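Local coordinates for uncharacterized protein (Bacteroides ovatus, PDB 4E6F), which is of unknown function but belongs to the DUF4468 family, whose members carry a domain with a TBP-like fold, at residues T11-G16 / T155-D160; G71-V76 / V101-G106; G77-V82 / V95-T100; S89-L94 / T118-E123. All coordinates share one frame; numbering follows the deposited sequence. Where two conformers were deposited one is given.

Contact 1: T11-G16 / T155-D160; sequences TRYLVG and TVDFAD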
loop_
_atom_site.group_PDB
_atom_site.type_symbol
_atom_site.label_atom_id
_atom_site.label_comp_id
_atom_site.label_asym_id
_atom_site.label_seq_id
_atom_site.Cartn_x
_atom_site.Cartn_y
_atom_site.Cartn_z
ATOM N N THR A 11 -10.842 -10.151 -11.291
ATOM C CA THR A 11 -10.374 -11.335 -10.569
ATOM C C THR A 11 -9.431 -10.964 -9.394
ATOM O O THR A 11 -9.576 -11.500 -8.301
ATOM C CB THR A 11 -9.644 -12.269 -11.569
ATOM O OG1 THR A 11 -10.565 -12.668 -12.589
ATOM C CG2 THR A 11 -9.037 -13.496 -10.906
ATOM N N ARG A 12 -8.488 -10.039 -9.626
ATOM C CA ARG A 12 -7.484 -9.625 -8.644
ATOM C C ARG A 12 -8.116 -9.064 -7.364
ATOM O O ARG A 12 -7.563 -9.223 -6.283
ATOM C CB ARG A 12 -6.580 -8.515 -9.272
ATOM C CG ARG A 12 -5.687 -7.704 -8.285
ATOM C CD ARG A 12 -4.584 -8.600 -7.815
ATOM N NE ARG A 12 -3.764 -8.069 -6.723
ATOM C CZ ARG A 12 -3.888 -8.415 -5.447
ATOM N NH1 ARG A 12 -4.920 -9.148 -5.047
ATOM N NH2 ARG A 12 -2.995 -8.008 -4.556
ATOM N N TYR A 13 -9.264 -8.407 -7.499
ATOM C CA TYR A 13 -9.861 -7.605 -6.425
ATOM C C TYR A 13 -10.914 -8.312 -5.556
ATOM O O TYR A 13 -11.540 -7.666 -4.703
ATOM C CB TYR A 13 -10.479 -6.357 -7.075
ATOM C CG TYR A 13 -9.502 -5.648 -7.990
ATOM C CD1 TYR A 13 -8.361 -5.027 -7.483
ATOM C CD2 TYR A 13 -9.696 -5.631 -9.373
ATOM C CE1 TYR A 13 -7.453 -4.386 -8.321
ATOM C CE2 TYR A 13 -8.796 -4.986 -10.220
ATOM C CZ TYR A 13 -7.650 -4.407 -9.697
ATOM O OH TYR A 13 -6.778 -3.762 -10.550
ATOM N N LEU A 14 -11.086 -9.609 -5.722
ATOM C CA LEU A 14 -12.142 -10.307 -5.009
ATOM C C LEU A 14 -11.626 -10.894 -3.663
ATOM O O LEU A 14 -10.923 -10.194 -2.940
ATOM C CB LEU A 14 -12.833 -11.331 -5.938
ATOM C CG LEU A 14 -13.315 -10.718 -7.269
ATOM C CD1 LEU A 14 -13.945 -11.776 -8.174
ATOM C CD2 LEU A 14 -14.305 -9.560 -7.048
ATOM N N VAL A 15 -12.021 -12.126 -3.301
ATOM C CA VAL A 15 -11.670 -12.812 -2.052
ATOM C C VAL A 15 -10.152 -12.637 -1.712
ATOM O O VAL A 15 -9.309 -12.909 -2.569
ATOM C CB VAL A 15 -12.047 -14.321 -2.190
ATOM C CG1 VAL A 15 -11.570 -15.133 -0.994
ATOM C CG2 VAL A 15 -13.555 -14.496 -2.387
ATOM N N GLY A 16 -9.854 -12.122 -0.516
ATOM C CA GLY A 16 -8.484 -11.946 -0.030
ATOM C C GLY A 16 -7.695 -10.733 -0.509
ATOM O O GLY A 16 -6.560 -10.529 -0.063
ATOM N N THR A 155 -6.829 1.148 -4.568
ATOM C CA THR A 155 -6.026 0.924 -3.352
ATOM C C THR A 155 -5.245 -0.399 -3.480
ATOM O O THR A 155 -4.060 -0.458 -3.134
ATOM C CB THR A 155 -6.872 0.953 -2.073
ATOM O OG1 THR A 155 -7.609 2.182 -2.054
ATOM C CG2 THR A 155 -5.995 0.867 -0.800
ATOM N N VAL A 156 -5.896 -1.452 -3.990
ATOM C CA VAL A 156 -5.203 -2.732 -4.220
ATOM C C VAL A 156 -4.046 -2.506 -5.225
ATOM O O VAL A 156 -2.938 -3.009 -4.991
ATOM C CB VAL A 156 -6.182 -3.861 -4.675
ATOM C CG1 VAL A 156 -5.420 -5.110 -5.166
ATOM C CG2 VAL A 156 -7.146 -4.238 -3.544
ATOM N N ASP A 157 -4.287 -1.759 -6.329
ATOM C CA ASP A 157 -3.220 -1.470 -7.304
ATOM C C ASP A 157 -2.071 -0.715 -6.637
ATOM O O ASP A 157 -0.906 -0.990 -6.942
ATOM C CB ASP A 157 -3.739 -0.648 -8.491
ATOM C CG ASP A 157 -4.731 -1.385 -9.377
ATOM O OD1 ASP A 157 -4.892 -2.612 -9.200
ATOM O OD2 ASP A 157 -5.358 -0.724 -10.241
ATOM N N PHE A 158 -2.410 0.252 -5.766
ATOM C CA PHE A 158 -1.418 1.035 -5.050
ATOM C C PHE A 158 -0.522 0.121 -4.186
ATOM O O PHE A 158 0.708 0.260 -4.193
ATOM C CB PHE A 158 -2.144 2.068 -4.179
ATOM C CG PHE A 158 -1.216 2.902 -3.345
ATOM C CD1 PHE A 158 -0.663 4.068 -3.854
ATOM C CD2 PHE A 158 -0.892 2.522 -2.046
ATOM C CE1 PHE A 158 0.208 4.842 -3.088
ATOM C CE2 PHE A 158 0.002 3.288 -1.279
ATOM C CZ PHE A 158 0.549 4.436 -1.815
ATOM N N ALA A 159 -1.138 -0.806 -3.444
ATOM C CA ALA A 159 -0.384 -1.749 -2.617
ATOM C C ALA A 159 0.483 -2.659 -3.502
ATOM O O ALA A 159 1.679 -2.854 -3.203
ATOM C CB ALA A 159 -1.330 -2.583 -1.769
ATOM N N ASP A 160 -0.093 -3.211 -4.602
ATOM C CA ASP A 160 0.682 -4.046 -5.516
ATOM C C ASP A 160 1.879 -3.294 -6.081
ATOM O O ASP A 160 2.971 -3.877 -6.227
ATOM C CB ASP A 160 -0.194 -4.537 -6.668
ATOM C CG ASP A 160 -1.192 -5.597 -6.267
ATOM O OD1 ASP A 160 -0.990 -6.231 -5.197
ATOM O OD2 ASP A 160 -2.114 -5.884 -7.081
#
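Arg12 and Tyr13 of a single 3-10 turn near the N-terminus meet one flank of helix 149-169 at Val156, Asp157 and Asp160, in an i, i+1, i+4 pattern that ties the leading loop to the long C-terminal helix. With CG trans to the backbone N (chi1 165°) and a bend at chi2 (72°), the Arg12 chain carries its guanidinium to Asp160, which it grips side-on: NE reaches OD2 of Asp160 at 2.8 Å and NH2 reaches OD1 of Asp160 at 2.8 Å. Both oxygens use their syn lone pairs, and the two flat groups lie only 20° apart, so the paired bonds fix their mutual rotation. Val156 CG1 sits over the centre of one guanidinium face, 3.7 Å from Arg12 CZ. The same valine also meets the edge of the Tyr13 ring, where its CB is 3.7 Å from CD1 of Tyr13, and thus lies between salt bridge and phenol. Behind it, Val156 rests on Phe27 of strand 24-32. Tyr13 O accepts a further bond from Arg152, one turn earlier on the helix. At the ring's far end, Tyr13 OH donates to the syn lone pair of Asp157 OD1 at 2.6 Å, with ring and carboxylate planes 54° apart.

Contact 2: G71-V76 / V101-G106; sequences GTIAGV and VTCKPG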
loop_
_atom_site.group_PDB
_atom_site.type_symbol
_atom_site.label_atom_id
_atom_site.label_comp_id
_atom_site.label_asym_id
_atom_site.label_seq_id
_atom_site.Cartn_x
_atom_site.Cartn_y
_atom_site.Cartn_z
ATOM N N GLY A 71 15.468 -4.255 13.612
ATOM C CA GLY A 71 15.267 -4.219 12.169
ATOM C C GLY A 71 13.889 -3.711 11.772
ATOM O O GLY A 71 13.363 -4.140 10.742
ATOM N N THR A 72 13.300 -2.778 12.569
ATOM C CA THR A 72 11.972 -2.230 12.269
ATOM C C THR A 72 12.080 -0.800 11.762
ATOM O O THR A 72 12.903 -0.013 12.255
ATOM C CB THR A 72 10.996 -2.309 13.463
ATOM O OG1 THR A 72 11.611 -1.827 14.659
ATOM C CG2 THR A 72 10.432 -3.714 13.674
ATOM N N ILE A 73 11.263 -0.474 10.753
ATOM C CA ILE A 73 11.243 0.854 10.149
ATOM C C ILE A 73 9.805 1.230 9.910
ATOM O O ILE A 73 9.044 0.388 9.404
ATOM C CB ILE A 73 12.009 0.864 8.794
ATOM C CG1 ILE A 73 13.374 0.154 8.882
ATOM C CG2 ILE A 73 12.151 2.296 8.230
ATOM C CD1 ILE A 73 13.809 -0.382 7.504
ATOM N N ALA A 74 9.428 2.465 10.207
ATOM C CA ALA A 74 8.084 2.893 9.845
ATOM C C ALA A 74 8.122 4.287 9.275
ATOM O O ALA A 74 8.865 5.148 9.753
ATOM C CB ALA A 74 7.132 2.841 11.028
ATOM N N GLY A 75 7.282 4.505 8.274
ATOM C CA GLY A 75 7.169 5.824 7.673
ATOM C C GLY A 75 5.721 6.158 7.432
ATOM O O GLY A 75 4.855 5.267 7.451
ATOM N N VAL A 76 5.449 7.433 7.230
ATOM C CA VAL A 76 4.104 7.872 6.889
ATOM C C VAL A 76 4.150 8.503 5.511
ATOM O O VAL A 76 5.168 9.065 5.121
ATOM C CB VAL A 76 3.464 8.803 7.937
ATOM C CG1 VAL A 76 3.334 8.051 9.275
ATOM C CG2 VAL A 76 4.260 10.114 8.101
ATOM N N VAL A 101 7.978 -1.818 8.048
ATOM C CA VAL A 101 8.902 -2.837 7.524
ATOM C C VAL A 101 9.576 -3.532 8.684
ATOM O O VAL A 101 10.076 -2.858 9.591
ATOM C CB VAL A 101 9.945 -2.203 6.567
ATOM C CG1 VAL A 101 10.992 -3.232 6.122
ATOM C CG2 VAL A 101 9.250 -1.595 5.359
ATOM N N THR A 102 9.573 -4.886 8.661
ATOM C CA THR A 102 10.193 -5.703 9.699
ATOM C C THR A 102 11.250 -6.583 9.010
ATOM O O THR A 102 10.907 -7.389 8.133
ATOM C CB THR A 102 9.127 -6.541 10.423
ATOM O OG1 THR A 102 8.108 -5.670 10.938
ATOM C CG2 THR A 102 9.726 -7.362 11.585
ATOM N N CYS A 103 12.508 -6.399 9.379
ATOM C CA CYS A 103 13.660 -7.104 8.805
ATOM C C CYS A 103 14.168 -8.143 9.781
ATOM O O CYS A 103 14.366 -7.850 10.962
ATOM C CB CYS A 103 14.778 -6.127 8.436
ATOM S SG CYS A 103 14.229 -4.678 7.487
ATOM N N LYS A 104 14.471 -9.333 9.258
ATOM C CA LYS A 104 15.036 -10.447 10.015
ATOM C C LYS A 104 16.140 -11.031 9.154
ATOM O O LYS A 104 16.174 -10.722 7.962
ATOM C CB LYS A 104 13.952 -11.503 10.319
ATOM C CG LYS A 104 12.911 -11.068 11.352
ATOM C CD LYS A 104 11.840 -12.138 11.528
ATOM C CE LYS A 104 10.742 -11.715 12.479
ATOM N NZ LYS A 104 9.578 -12.642 12.420
ATOM N N PRO A 105 17.034 -11.891 9.665
ATOM C CA PRO A 105 18.027 -12.482 8.761
ATOM C C PRO A 105 17.326 -13.228 7.631
ATOM O O PRO A 105 16.488 -14.086 7.898
ATOM C CB PRO A 105 18.811 -13.441 9.670
ATOM C CG PRO A 105 18.604 -12.880 11.076
ATOM C CD PRO A 105 17.210 -12.355 11.061
ATOM N N GLY A 106 17.634 -12.852 6.391
ATOM C CA GLY A 106 17.106 -13.518 5.202
ATOM C C GLY A 106 15.685 -13.182 4.773
ATOM O O GLY A 106 15.194 -13.741 3.765
#
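The open end of the beta hairpin formed by strands 72-85 and 90-104, part of the antiparallel sheet of the TBP-like domain, is joined here by Gly71, Thr72 and Ile73 against Val101, Thr102 and Cys103. The short strand axes approach to 4.9 Å at 164°, close to antiparallel. Ile73 and Val101 form a hydrogen-bonded pair: Ile73 N donates to Val101 O at 2.9 Å in the carbonyl plane, and Val101 N returns a straighter bond (171° at the hydrogen) to Ile73 O. Next to it Thr72 and Thr102 are a non-hydrogen-bonded pair whose side chains lie alongside each other, CG2 of Thr72 being 4.1 Å from OG1 of Thr102. Between these pairs, Thr72 CA makes a CH...O contact of 3.3 Å with Val101 O. On the other face, Ile73 CD1 lies 4.2 Å from Val101 CG1 and 4.3 Å from Cys103 SG, an apolar group covered by helix 38-54 through Tyr42, Thr46 and Met49. Gly71 and Thr72 both face Asp67 in a G1 beta bulge; phi of Gly71 is +59°, and a CB there would run into Cys103 O. The glycine carbonyl still serves this strand pair, with Cys103 N donating to Gly71 O at 2.8 Å, tilted 28° from the carbonyl plane.

Contact 3: G77-V82 / V95-T100; sequences GEEWIV and VNYQIT. With EDO (1,2-ethanediol), chain E.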
loop_
_atom_site.group_PDB
_atom_site.type_symbol
_atom_site.label_atom_id
_atom_site.label_comp_id
_atom_site.label_asym_id
_atom_site.label_seq_id
_atom_site.Cartn_x
_atom_site.Cartn_y
_atom_site.Cartn_z
ATOM N N GLY A 77 3.060 8.373 4.780
ATOM C CA GLY A 77 2.992 8.923 3.439
ATOM C C GLY A 77 1.653 9.549 3.137
ATOM O O GLY A 77 0.624 9.211 3.742
ATOM N N GLU A 78 1.678 10.439 2.151
ATOM C CA GLU A 78 0.481 11.120 1.684
ATOM C C GLU A 78 0.618 11.282 0.185
ATOM O O GLU A 78 1.643 11.778 -0.300
ATOM C CB GLU A 78 0.325 12.473 2.380
ATOM C CG GLU A 78 -0.925 13.215 1.926
ATOM C CD GLU A 78 -1.045 14.560 2.609
ATOM O OE1 GLU A 78 -1.358 14.587 3.820
ATOM O OE2 GLU A 78 -0.821 15.588 1.931
ATOM N N GLU A 79 -0.392 10.827 -0.555
ATOM C CA GLU A 79 -0.361 10.911 -2.022
ATOM C C GLU A 79 -1.730 11.124 -2.586
ATOM O O GLU A 79 -2.725 10.879 -1.898
ATOM C CB GLU A 79 0.142 9.583 -2.626
ATOM C CG GLU A 79 1.593 9.230 -2.388
ATOM C CD GLU A 79 1.962 7.902 -3.012
ATOM O OE1 GLU A 79 1.755 7.728 -4.237
ATOM O OE2 GLU A 79 2.479 7.035 -2.277
ATOM N N TRP A 80 -1.780 11.472 -3.882
ATOM C CA TRP A 80 -3.028 11.448 -4.624
ATOM C C TRP A 80 -3.165 10.097 -5.289
ATOM O O TRP A 80 -2.183 9.590 -5.867
ATOM C CB TRP A 80 -3.056 12.532 -5.726
ATOM C CG TRP A 80 -3.084 13.927 -5.192
ATOM C CD1 TRP A 80 -2.085 14.855 -5.274
ATOM C CD2 TRP A 80 -4.180 14.573 -4.526
ATOM N NE1 TRP A 80 -2.491 16.041 -4.702
ATOM C CE2 TRP A 80 -3.759 15.885 -4.203
ATOM C CE3 TRP A 80 -5.475 14.165 -4.149
ATOM C CZ2 TRP A 80 -4.592 16.802 -3.542
ATOM C CZ3 TRP A 80 -6.286 15.064 -3.468
ATOM C CH2 TRP A 80 -5.847 16.368 -3.178
ATOM N N ILE A 81 -4.384 9.534 -5.254
ATOM C CA ILE A 81 -4.754 8.339 -6.012
ATOM C C ILE A 81 -5.754 8.817 -7.066
ATOM O O ILE A 81 -6.804 9.340 -6.693
ATOM C CB ILE A 81 -5.310 7.190 -5.144
ATOM C CG1 ILE A 81 -4.177 6.538 -4.299
ATOM C CG2 ILE A 81 -5.981 6.128 -6.042
ATOM C CD1 ILE A 81 -4.721 5.515 -3.316
ATOM N N VAL A 82 -5.424 8.679 -8.348
ATOM C CA VAL A 82 -6.335 9.141 -9.401
ATOM C C VAL A 82 -7.265 8.002 -9.808
ATOM O O VAL A 82 -6.796 6.920 -10.162
ATOM C CB VAL A 82 -5.536 9.707 -10.611
ATOM C CG1 VAL A 82 -6.457 10.063 -11.804
ATOM C CG2 VAL A 82 -4.720 10.919 -10.166
ATOM N N VAL A 95 -4.726 10.115 -0.074
ATOM C CA VAL A 95 -4.603 8.942 0.771
ATOM C C VAL A 95 -3.480 9.215 1.751
ATOM O O VAL A 95 -2.474 9.801 1.363
ATOM C CB VAL A 95 -4.390 7.607 -0.009
ATOM C CG1 VAL A 95 -3.066 7.595 -0.779
ATOM C CG2 VAL A 95 -4.473 6.390 0.924
ATOM N N ASN A 96 -3.669 8.830 3.015
ATOM C CA ASN A 96 -2.632 8.873 4.047
ATOM C C ASN A 96 -2.451 7.467 4.515
ATOM O O ASN A 96 -3.430 6.719 4.623
ATOM C CB ASN A 96 -2.974 9.798 5.198
ATOM C CG ASN A 96 -2.819 11.253 4.840
ATOM O OD1 ASN A 96 -1.741 11.879 5.011
ATOM N ND2 ASN A 96 -3.884 11.813 4.300
ATOM N N TYR A 97 -1.201 7.079 4.780
ATOM C CA TYR A 97 -0.957 5.688 5.158
ATOM C C TYR A 97 0.320 5.569 5.984
ATOM O O TYR A 97 1.101 6.518 6.039
ATOM C CB TYR A 97 -0.825 4.809 3.874
ATOM C CG TYR A 97 0.199 5.328 2.877
ATOM C CD1 TYR A 97 1.560 5.040 3.025
ATOM C CD2 TYR A 97 -0.179 6.187 1.843
ATOM C CE1 TYR A 97 2.508 5.552 2.139
ATOM C CE2 TYR A 97 0.763 6.685 0.931
ATOM C CZ TYR A 97 2.104 6.363 1.088
ATOM O OH TYR A 97 3.047 6.862 0.217
ATOM N N GLN A 98 0.568 4.375 6.542
ATOM C CA GLN A 98 1.824 4.076 7.199
ATOM C C GLN A 98 2.431 2.865 6.516
ATOM O O GLN A 98 1.708 1.928 6.154
ATOM C CB GLN A 98 1.590 3.796 8.689
ATOM C CG GLN A 98 2.880 3.423 9.436
ATOM C CD GLN A 98 2.698 3.379 10.938
ATOM O OE1 GLN A 98 2.047 4.255 11.530
ATOM N NE2 GLN A 98 3.302 2.360 11.568
ATOM N N ILE A 99 3.754 2.918 6.279
ATOM C CA ILE A 99 4.512 1.769 5.755
ATOM C C ILE A 99 5.283 1.224 6.941
ATOM O O ILE A 99 6.028 1.985 7.561
ATOM C CB ILE A 99 5.499 2.132 4.619
ATOM C CG1 ILE A 99 4.832 2.989 3.543
ATOM C CG2 ILE A 99 6.116 0.834 4.019
ATOM C CD1 ILE A 99 5.865 3.539 2.475
ATOM N N THR A 100 5.147 -0.069 7.239
ATOM C CA THR A 100 5.848 -0.701 8.358
ATOM C C THR A 100 6.671 -1.836 7.797
ATOM O O THR A 100 6.110 -2.739 7.162
ATOM C CB THR A 100 4.858 -1.172 9.398
ATOM O OG1 THR A 100 4.145 -0.014 9.872
ATOM C CG2 THR A 100 5.546 -1.911 10.580
HETATM C C1 EDO E . -1.752 7.928 8.529
HETATM O O1 EDO E . -1.179 6.635 8.391
HETATM C C2 EDO E . -0.656 9.014 8.374
HETATM O O2 EDO E . -0.041 8.947 7.083
#
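Tyr97 holds CG between its own backbone N and carbonyl carbon (chi1 53°), which lays the ring across the neighbouring strand over Gly77, while Glu79, extended beyond CG with chi1 -68°, brings its carboxylate to the phenol. The Gly77 CA lies 3.9 Å from the centroid of the Tyr97 ring and 24° off its normal, a CH-pi contact over the face; a CB on Gly77 would clash with CZ of Tyr97, so this packing requires glycine. Tyr97 OH donates to the anti lone pair of Glu79 OE2 at 2.6 Å, with ring and carboxylate planes 74° apart. Glu79 OE2 is also salt-bridged to Arg52 and Tyr97 OH bonded to Asn56, which link the pair to helix 38-54 and the loop after it. A valine in place of Tyr97 would probably uncover Gly77 and leave the Glu79 carboxylate without its phenol donor. Further along the same face, Ile81 CD1 packs on Val95 CG1 at 3.7 Å. Beneath these side chains, Gly77 N and Tyr97 O are bonded at 3.0 Å, as are Tyr97 N and Gly77 O; Glu79 and Val95 repeat this exchange. An ethanediol, probably from the crystallisation liquor, adds its O2 to Tyr97 O at 2.9 Å. Two hydrogen-bonded pairs flanking Glu78-Asn96, with strand axes at 144°, define a twisted antiparallel beta hairpin in which an aromatic covers a cross-strand glycine.

Contact 4: S89-L94 / T118-E123; sequences SLDRTL and TYRETE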
loop_
_atom_site.group_PDB
_atom_site.type_symbol
_atom_site.label_atom_id
_atom_site.label_comp_id
_atom_site.label_asym_id
_atom_site.label_seq_id
_atom_site.Cartn_x
_atom_site.Cartn_y
_atom_site.Cartn_z
ATOM N N SER A 89 -12.925 17.112 -16.094
ATOM C CA SER A 89 -12.881 16.671 -14.705
ATOM C C SER A 89 -11.684 15.772 -14.371
ATOM O O SER A 89 -11.119 15.150 -15.265
ATOM C CB SER A 89 -14.177 15.929 -14.383
ATOM O OG SER A 89 -14.286 14.718 -15.115
ATOM N N LEU A 90 -11.361 15.664 -13.073
ATOM C CA LEU A 90 -10.250 14.900 -12.549
ATOM C C LEU A 90 -10.787 14.329 -11.265
ATOM O O LEU A 90 -11.145 15.096 -10.372
ATOM C CB LEU A 90 -8.973 15.742 -12.324
ATOM C CG LEU A 90 -7.843 14.983 -11.586
ATOM C CD1 LEU A 90 -7.185 13.952 -12.493
ATOM C CD2 LEU A 90 -6.808 15.947 -11.072
ATOM N N ASP A 91 -10.985 13.009 -11.217
ATOM C CA ASP A 91 -11.537 12.381 -10.032
ATOM C C ASP A 91 -10.399 11.705 -9.295
ATOM O O ASP A 91 -9.812 10.761 -9.830
ATOM C CB ASP A 91 -12.624 11.358 -10.426
ATOM C CG ASP A 91 -13.345 10.744 -9.229
ATOM O OD1 ASP A 91 -13.382 11.391 -8.162
ATOM O OD2 ASP A 91 -13.897 9.627 -9.377
ATOM N N ARG A 92 -10.061 12.203 -8.103
ATOM C CA ARG A 92 -8.958 11.656 -7.324
ATOM C C ARG A 92 -9.241 11.754 -5.839
ATOM O O ARG A 92 -10.091 12.550 -5.425
ATOM C CB ARG A 92 -7.657 12.419 -7.652
ATOM C CG ARG A 92 -7.661 13.888 -7.201
ATOM C CD ARG A 92 -6.377 14.597 -7.575
ATOM N NE ARG A 92 -6.339 15.955 -7.030
ATOM C CZ ARG A 92 -5.292 16.771 -7.122
ATOM N NH1 ARG A 92 -4.180 16.371 -7.723
ATOM N NH2 ARG A 92 -5.344 17.988 -6.596
ATOM N N THR A 93 -8.494 10.989 -5.034
ATOM C CA THR A 93 -8.595 11.090 -3.597
ATOM C C THR A 93 -7.217 11.298 -3.002
ATOM O O THR A 93 -6.218 10.846 -3.578
ATOM C CB THR A 93 -9.254 9.836 -2.961
ATOM O OG1 THR A 93 -9.459 10.086 -1.563
ATOM C CG2 THR A 93 -8.417 8.555 -3.125
ATOM N N LEU A 94 -7.164 11.959 -1.849
ATOM C CA LEU A 94 -5.913 11.972 -1.102
ATOM C C LEU A 94 -5.905 10.675 -0.318
ATOM O O LEU A 94 -6.972 10.174 0.059
ATOM C CB LEU A 94 -5.858 13.185 -0.149
ATOM C CG LEU A 94 -4.499 13.533 0.444
ATOM C CD1 LEU A 94 -3.566 14.134 -0.634
ATOM C CD2 LEU A 94 -4.662 14.494 1.645
ATOM N N THR A 118 -9.037 11.208 2.030
ATOM C CA THR A 118 -9.594 12.558 2.143
ATOM C C THR A 118 -10.017 12.919 0.732
ATOM O O THR A 118 -9.178 13.131 -0.153
ATOM C CB THR A 118 -8.617 13.541 2.775
ATOM O OG1 THR A 118 -8.169 12.992 4.010
ATOM C CG2 THR A 118 -9.266 14.910 3.022
ATOM N N TYR A 119 -11.322 12.966 0.521
ATOM C CA TYR A 119 -11.899 13.145 -0.802
ATOM C C TYR A 119 -12.627 14.474 -0.915
ATOM O O TYR A 119 -13.455 14.794 -0.054
ATOM C CB TYR A 119 -12.880 11.976 -1.035
ATOM C CG TYR A 119 -13.441 11.865 -2.438
ATOM C CD1 TYR A 119 -12.605 11.634 -3.532
ATOM C CD2 TYR A 119 -14.813 11.854 -2.659
ATOM C CE1 TYR A 119 -13.122 11.482 -4.815
ATOM C CE2 TYR A 119 -15.340 11.685 -3.940
ATOM C CZ TYR A 119 -14.489 11.465 -5.006
ATOM O OH TYR A 119 -15.014 11.280 -6.266
ATOM N N ARG A 120 -12.310 15.240 -1.987
ATOM C CA ARG A 120 -12.930 16.544 -2.247
ATOM C C ARG A 120 -12.817 17.433 -0.992
ATOM O O ARG A 120 -13.798 18.100 -0.596
ATOM C CB ARG A 120 -14.402 16.386 -2.716
ATOM C CG ARG A 120 -14.609 15.323 -3.797
ATOM C CD ARG A 120 -14.963 15.905 -5.141
ATOM N NE ARG A 120 -14.785 14.936 -6.225
ATOM C CZ ARG A 120 -15.776 14.448 -6.966
ATOM N NH1 ARG A 120 -17.029 14.824 -6.741
ATOM N NH2 ARG A 120 -15.519 13.583 -7.938
ATOM N N GLU A 121 -11.608 17.408 -0.355
ATOM C CA GLU A 121 -11.172 18.190 0.809
ATOM C C GLU A 121 -11.860 17.826 2.129
ATOM O O GLU A 121 -11.180 17.787 3.156
ATOM C CB GLU A 121 -11.339 19.708 0.579
ATOM C CG GLU A 121 -10.414 20.299 -0.473
ATOM C CD GLU A 121 -10.870 20.190 -1.917
ATOM O OE1 GLU A 121 -12.086 20.334 -2.179
ATOM O OE2 GLU A 121 -9.996 20.014 -2.795
ATOM N N THR A 122 -13.192 17.598 2.132
ATOM C CA THR A 122 -13.883 17.374 3.417
ATOM C C THR A 122 -14.449 15.982 3.727
ATOM O O THR A 122 -14.872 15.751 4.876
ATOM C CB THR A 122 -15.056 18.368 3.543
ATOM O OG1 THR A 122 -15.944 18.195 2.438
ATOM C CG2 THR A 122 -14.597 19.815 3.624
ATOM N N GLU A 123 -14.473 15.066 2.752
ATOM C CA GLU A 123 -15.020 13.738 2.985
ATOM C C GLU A 123 -13.885 12.835 3.466
ATOM O O GLU A 123 -12.873 12.695 2.776
ATOM C CB GLU A 123 -15.688 13.190 1.717
ATOM C CG GLU A 123 -16.802 14.083 1.179
ATOM C CD GLU A 123 -17.371 13.673 -0.169
ATOM O OE1 GLU A 123 -17.376 12.460 -0.480
ATOM O OE2 GLU A 123 -17.833 14.567 -0.912
HETATM O O HOH W 1 -11.822 14.406 -7.127
HETATM O O HOH W 2 -10.146 14.637 -3.774
#
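Tyr119 reaches across to Asp91, Arg92 and Thr93 where the hairpin of strands 90-104 and 107-119 splays apart. Its CB lies 3.9 Å from Thr93 OG1. From there CG, trans to the backbone N (chi1 -172°), directs the ring toward strand 90-104: CD1 meets Thr93 CB, and CE1 comes within 3.3 Å of Arg92 O, which lies at the ring edge. The tip, Tyr119 OH, donates to Asp91 OD1 at 2.5 Å from the syn side, 17° out of the carboxylate plane. Arg120 shares that acceptor, its NH2 forming a salt bridge of 3.1 Å with Asp91 OD1 from above the carboxylate plane, with a bent angle of 138°. One face of its guanidinium lies against the phenol, with Tyr119 CZ 3.4 Å above the guanidinium plane and offset toward that group's rim. Two waters fill in where direct strand pairing stops: one accepts from Arg92 N and Arg120 NE, the other joins Arg92 O to Arg120 N. Direct pairing survives at Leu94 and Thr118, where Leu94 N donates to Thr118 O at 2.9 Å; Leu94 O takes Thr118 N and Thr93 OG1 from opposite faces of its plane. An asparagine in place of Asp91 would probably weaken the hold on Arg120 and leave Lys150, paired with OD2, without its countercharge. One carboxylate thus gathers a phenol, a guanidinium and an ammonium group, an arrangement likely to favour its ionised form.

Overall arrangement
Contacts 2, 3 and 4 follow one another along the antiparallel sheet, and all draw on strand 90-104. Contacts 2 and 3 are successive parts of its hairpin with strand 72-85, their centres about 18 Å apart, and contact 3 is nested in the loop that contact 2 closes. Contact 4 pairs the other end of strand 90-104 with strand 107-119, its centre about 13 Å from that of contact 3 and about 31 Å from that of contact 2. Contact 1 encloses all three along the chain, bringing the N-terminal loop to helix 149-169. That helix touches contact 3 through Phe158, which packs on Glu79 and Tyr97, so the terminal elements are coupled to the middle of the sheet.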